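Local coordinates for protein SusD homolog (Bacteroides thetaiotaomicron VPI-5482, PDB 3FDH) that probably binds glycans at the outer membrane as a SusD/RagB-family lipoprotein of a Bacteroides sugar-uptake system, at residues A[279-284]-A[292-297]; A[275-280]-A[363-368]. All blocks are in the same frame, centred on the assembly; numbering follows the deposited sequence.

Contact 1 (A[279-284]-A[292-297]); sequences ANRAFF and RSQVAA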
loop_
_atom_site.group_PDB
_atom_site.type_symbol
_atom_site.label_atom_id
_atom_site.label_comp_id
_atom_site.label_asym_id
_atom_site.label_seq_id
_atom_site.Cartn_x
_atom_site.Cartn_y
_atom_site.Cartn_z
ATOM N N ALA A 279 14.878 -11.856 -8.570
ATOM C CA ALA A 279 14.816 -13.325 -8.497
ATOM C C ALA A 279 16.060 -13.917 -7.814
ATOM O O ALA A 279 15.988 -14.932 -7.113
ATOM C CB ALA A 279 14.646 -13.960 -9.904
ATOM N N ASN A 280 17.203 -13.290 -8.050
ATOM C CA ASN A 280 18.444 -13.805 -7.569
ATOM C C ASN A 280 18.979 -13.041 -6.397
ATOM O O ASN A 280 20.078 -13.277 -5.938
ATOM C CB ASN A 280 19.474 -13.676 -8.669
ATOM C CG ASN A 280 20.664 -14.546 -8.431
ATOM O OD1 ASN A 280 20.535 -15.662 -7.902
ATOM N ND2 ASN A 280 21.839 -14.055 -8.797
ATOM N N ARG A 281 18.172 -12.141 -5.885
ATOM C CA ARG A 281 18.686 -11.230 -4.897
ATOM C C ARG A 281 17.839 -10.922 -3.679
ATOM O O ARG A 281 18.381 -10.571 -2.635
ATOM C CB ARG A 281 19.054 -9.952 -5.650
ATOM C CG ARG A 281 19.715 -8.957 -4.839
ATOM C CD ARG A 281 20.455 -7.959 -5.677
ATOM N NE ARG A 281 20.961 -6.893 -4.811
ATOM C CZ ARG A 281 22.026 -6.994 -4.021
ATOM N NH1 ARG A 281 22.706 -8.116 -3.975
ATOM N NH2 ARG A 281 22.378 -5.987 -3.250
ATOM N N ALA A 282 16.522 -11.148 -3.786
ATOM C CA ALA A 282 15.575 -10.752 -2.750
ATOM C C ALA A 282 15.040 -11.880 -1.852
ATOM O O ALA A 282 14.023 -11.737 -1.194
ATOM C CB ALA A 282 14.396 -10.020 -3.392
ATOM N N PHE A 283 15.742 -12.983 -1.839
ATOM C CA PHE A 283 15.361 -14.171 -1.047
ATOM C C PHE A 283 16.471 -14.734 -0.201
ATOM O O PHE A 283 17.609 -14.840 -0.629
ATOM C CB PHE A 283 14.801 -15.285 -1.955
ATOM C CG PHE A 283 13.549 -14.899 -2.671
ATOM C CD1 PHE A 283 12.350 -14.825 -1.994
ATOM C CD2 PHE A 283 13.557 -14.637 -4.018
ATOM C CE1 PHE A 283 11.191 -14.452 -2.646
ATOM C CE2 PHE A 283 12.396 -14.272 -4.678
ATOM C CZ PHE A 283 11.206 -14.192 -3.994
ATOM N N PHE A 284 16.099 -15.088 1.027
ATOM C CA PHE A 284 16.964 -15.701 2.003
ATOM C C PHE A 284 16.379 -17.033 2.482
ATOM O O PHE A 284 15.177 -17.216 2.667
ATOM C CB PHE A 284 17.214 -14.844 3.260
ATOM C CG PHE A 284 17.697 -13.435 2.995
ATOM C CD1 PHE A 284 18.499 -13.129 1.909
ATOM C CD2 PHE A 284 17.408 -12.428 3.924
ATOM C CE1 PHE A 284 18.961 -11.826 1.709
ATOM C CE2 PHE A 284 17.867 -11.133 3.742
ATOM C CZ PHE A 284 18.646 -10.829 2.622
ATOM N N ARG A 292 21.635 -17.651 7.455
ATOM C CA ARG A 292 20.725 -17.701 6.331
ATOM C C ARG A 292 21.639 -17.442 5.159
ATOM O O ARG A 292 22.731 -16.876 5.319
ATOM C CB ARG A 292 19.662 -16.598 6.336
ATOM C CG ARG A 292 18.748 -16.566 7.525
ATOM C CD ARG A 292 17.679 -15.537 7.283
ATOM N NE ARG A 292 16.783 -15.380 8.406
ATOM C CZ ARG A 292 15.671 -16.073 8.526
ATOM N NH1 ARG A 292 15.358 -16.935 7.580
ATOM N NH2 ARG A 292 14.870 -15.888 9.560
ATOM N N SER A 293 21.194 -17.881 3.993
ATOM C CA SER A 293 21.920 -17.641 2.761
ATOM C C SER A 293 21.036 -16.954 1.750
ATOM O O SER A 293 19.857 -17.246 1.655
ATOM C CB SER A 293 22.409 -18.953 2.168
ATOM O OG SER A 293 23.292 -19.595 3.059
ATOM N N GLN A 294 21.631 -16.037 1.004
ATOM C CA GLN A 294 20.924 -15.324 -0.065
ATOM C C GLN A 294 21.007 -16.244 -1.278
ATOM O O GLN A 294 22.099 -16.592 -1.726
ATOM C CB GLN A 294 21.604 -13.990 -0.317
ATOM C CG GLN A 294 20.987 -13.110 -1.355
ATOM C CD GLN A 294 21.802 -11.855 -1.565
ATOM O OE1 GLN A 294 23.003 -11.848 -1.334
ATOM N NE2 GLN A 294 21.149 -10.780 -2.008
ATOM N N VAL A 295 19.838 -16.639 -1.775
ATOM C CA VAL A 295 19.707 -17.616 -2.866
ATOM C C VAL A 295 18.673 -17.240 -3.927
ATOM O O VAL A 295 17.847 -16.371 -3.733
ATOM C CB VAL A 295 19.371 -19.041 -2.305
ATOM C CG1 VAL A 295 20.486 -19.578 -1.354
ATOM C CG2 VAL A 295 18.023 -19.047 -1.593
ATOM N N ALA A 296 18.797 -17.879 -5.087
ATOM C CA ALA A 296 17.855 -17.673 -6.195
ATOM C C ALA A 296 16.523 -18.291 -5.823
ATOM O O ALA A 296 16.459 -19.215 -5.023
ATOM C CB ALA A 296 18.377 -18.271 -7.515
ATOM N N ALA A 297 15.481 -17.710 -6.393
ATOM C CA ALA A 297 14.106 -18.137 -6.159
ATOM C C ALA A 297 13.885 -19.623 -6.477
ATOM O O ALA A 297 12.992 -20.240 -5.913
ATOM C CB ALA A 297 13.108 -17.255 -6.936
HETATM O O HOH W 1 24.394 -9.463 -1.838
HETATM O O HOH W 2 18.329 -13.843 -3.139
#

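Contact 2 (A[275-280]-A[363-368]); sequences NDPRAN and AGLLNA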
loop_
_atom_site.group_PDB
_atom_site.type_symbol
_atom_site.label_atom_id
_atom_site.label_comp_id
_atom_site.label_asym_id
_atom_site.label_seq_id
_atom_site.Cartn_x
_atom_site.Cartn_y
_atom_site.Cartn_z
ATOM N N ASN A 275 13.122 -13.509 -15.310
ATOM C CA ASN A 275 14.501 -13.361 -14.931
ATOM C C ASN A 275 14.666 -11.960 -14.356
ATOM O O ASN A 275 15.605 -11.255 -14.616
ATOM C CB ASN A 275 15.451 -13.579 -16.079
ATOM C CG ASN A 275 16.889 -13.695 -15.628
ATOM O OD1 ASN A 275 17.171 -14.068 -14.490
ATOM N ND2 ASN A 275 17.816 -13.385 -16.526
ATOM N N ASP A 276 13.672 -11.563 -13.595
ATOM C CA ASP A 276 13.689 -10.273 -12.900
ATOM C C ASP A 276 14.950 -10.227 -11.987
ATOM O O ASP A 276 15.325 -11.221 -11.378
ATOM C CB ASP A 276 12.351 -10.095 -12.160
ATOM C CG ASP A 276 12.249 -8.798 -11.375
ATOM O OD1 ASP A 276 13.033 -8.598 -10.420
ATOM O OD2 ASP A 276 11.342 -7.997 -11.701
ATOM N N PRO A 277 15.670 -9.102 -11.956
ATOM C CA PRO A 277 16.856 -9.025 -11.096
ATOM C C PRO A 277 16.647 -9.468 -9.637
ATOM O O PRO A 277 17.562 -9.949 -8.988
ATOM C CB PRO A 277 17.191 -7.539 -11.096
ATOM C CG PRO A 277 16.495 -6.968 -12.302
ATOM C CD PRO A 277 15.344 -7.825 -12.613
ATOM N N ARG A 278 15.443 -9.276 -9.127
ATOM C CA ARG A 278 15.129 -9.596 -7.734
ATOM C C ARG A 278 15.020 -11.106 -7.490
ATOM O O ARG A 278 15.071 -11.580 -6.361
ATOM C CB ARG A 278 13.814 -8.923 -7.313
ATOM C CG ARG A 278 13.929 -7.396 -7.261
ATOM C CD ARG A 278 12.524 -6.753 -7.173
ATOM N NE ARG A 278 11.902 -6.707 -8.502
ATOM C CZ ARG A 278 11.362 -5.635 -9.082
ATOM N NH1 ARG A 278 11.198 -4.493 -8.419
ATOM N NH2 ARG A 278 10.918 -5.734 -10.325
ATOM N N ALA A 279 14.878 -11.856 -8.570
ATOM C CA ALA A 279 14.816 -13.325 -8.497
ATOM C C ALA A 279 16.060 -13.917 -7.814
ATOM O O ALA A 279 15.988 -14.932 -7.113
ATOM C CB ALA A 279 14.646 -13.960 -9.904
ATOM N N ASN A 280 17.203 -13.290 -8.050
ATOM C CA ASN A 280 18.444 -13.805 -7.569
ATOM C C ASN A 280 18.979 -13.041 -6.397
ATOM O O ASN A 280 20.078 -13.277 -5.938
ATOM C CB ASN A 280 19.474 -13.676 -8.669
ATOM C CG ASN A 280 20.664 -14.546 -8.431
ATOM O OD1 ASN A 280 20.535 -15.662 -7.902
ATOM N ND2 ASN A 280 21.839 -14.055 -8.797
ATOM N N ALA A 363 12.497 2.763 -11.241
ATOM C CA ALA A 363 12.293 3.289 -9.878
ATOM C C ALA A 363 11.929 2.153 -8.918
ATOM O O ALA A 363 12.358 2.120 -7.781
ATOM C CB ALA A 363 11.183 4.368 -9.832
ATOM N N GLY A 364 11.089 1.240 -9.366
ATOM C CA GLY A 364 10.651 0.132 -8.488
ATOM C C GLY A 364 11.811 -0.758 -8.084
ATOM O O GLY A 364 11.899 -1.231 -6.960
ATOM N N LEU A 365 12.691 -0.985 -9.043
ATOM C CA LEU A 365 13.877 -1.804 -8.821
ATOM C C LEU A 365 14.838 -1.111 -7.863
ATOM O O LEU A 365 15.476 -1.755 -7.041
ATOM C CB LEU A 365 14.597 -2.150 -10.142
ATOM C CG LEU A 365 14.051 -3.405 -10.830
ATOM C CD1 LEU A 365 14.397 -3.503 -12.339
ATOM C CD2 LEU A 365 14.547 -4.663 -10.081
ATOM N N LEU A 366 14.951 0.205 -7.985
ATOM C CA LEU A 366 15.922 0.963 -7.150
ATOM C C LEU A 366 15.397 1.012 -5.705
ATOM O O LEU A 366 16.168 0.950 -4.749
ATOM C CB LEU A 366 16.228 2.361 -7.726
ATOM C CG LEU A 366 16.983 2.386 -9.040
ATOM C CD1 LEU A 366 17.349 3.831 -9.455
ATOM C CD2 LEU A 366 18.240 1.565 -8.891
ATOM N N ASN A 367 14.077 0.997 -5.556
ATOM C CA ASN A 367 13.476 1.041 -4.224
ATOM C C ASN A 367 13.665 -0.331 -3.572
ATOM O O ASN A 367 13.890 -0.451 -2.381
ATOM C CB ASN A 367 11.991 1.388 -4.303
ATOM C CG ASN A 367 11.306 1.344 -2.967
ATOM O OD1 ASN A 367 11.657 2.087 -2.043
ATOM N ND2 ASN A 367 10.325 0.440 -2.845
ATOM N N ALA A 368 13.553 -1.356 -4.406
ATOM C CA ALA A 368 13.738 -2.739 -3.974
ATOM C C ALA A 368 15.154 -2.940 -3.485
ATOM O O ALA A 368 15.410 -3.528 -2.440
ATOM C CB ALA A 368 13.451 -3.698 -5.136
#

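Contact 1 (A[279-284]-A[292-297])
Q294 reaches R281 because its CG lies anti to the backbone N (chi1 -178°) and the chain runs on extended to the amide. There NE2 donates to R281 O at 2.8 Å, in the carbonyl plane and on a lone pair. The bond is nearly straight (168°). R281 takes the same anti setting and brings NH1 to a water, which accepts from it and donates in turn to Q294 OE1. The outer end of R281 is held by a salt bridge to E369, and Q294 OE1 also accepts from N386 N. At the F284 ring, Q294 CG lies at the edge, in plane, 3.9 Å from CE1. A leucine in place of Q294 would probably leave R281 O without its amide donor and the bridging water without one of its mates. The backbones add V295 N to F283 O at 3.1 Å and A297 N to A279 O at 2.9 Å. A second water accepts from F283 N and donates to V295 O. A297 CB packs 3.8 Å from F283 CE2. F284 and Q294 form a single beta bridge, part of a short, irregular strand-like pairing across a seven-residue connection in this mainly helical SusD-like fold.

Contact 2 (A[275-280]-A[363-368])
L365 and R278 meet through one methyl group. CD2 of L365 sits over the centre of the R278 guanidinium face, 3.5 Å from CZ. The same methyl meets the P277 ring, with CG of P277 3.7 Å away. The proline and leucine side chains cross at about a right angle. A368 CB touches R278 lower on its chain, 3.8 Å from CD, and lies near the guanidinium plane at its edge. G364 O is also at that edge, but no hydrogen bond crosses between the two segments. The contact is therefore apolar, made in part by the flat face of a charged group.

D276 positions that group. The arginine chain bends at chi3 (-80°), which turns the guanidinium back to the carboxylate of D276. The grip is side-on. NH2 of R278 donates to OD2 of D276 at 2.7 Å, on the syn lone pair and in the guanidinium plane. NE of R278 reaches OD1 of D276 at 2.9 Å, more tilted. OD1 also accepts from the backbone N of R278, on its anti lone pair. Two bonds on OD1 and one on OD2 are likely to limit rotation of both groups and offset the buried charge.

Further out, Y399 of helix 393-410 touches D276, P277 and L365. I391 touches P277 and L365. N275, with positive phi, is the C-prime residue of a Schellman motif ending helix 265-274, and D276 follows with an Asx turn. This helix-ending turn packs against helix 354-379 in the SusD-like fold.

Contacts 1 and 2 share A279 and N280, and their centres are 12 Å apart. Segment 275-284 thus leaves helix 265-274, packs on helix 354-379 through its first half, and pairs with 292-297 through its second. The two contacts also touch directly: F283 CD2 lies 4.1 Å from R278 O. Helix 354-379 serves both. Its 363-368 part makes contact 2, and further along E369, S373 and I376 meet R281 or Q294 of contact 1. L271 of helix 265-274 touches D276, A279 and F283. Contact 2 is buried, about 18 Å from the chain centre, and contact 1 is partly buried at about 24 Å. No ligand marks a sugar site near either.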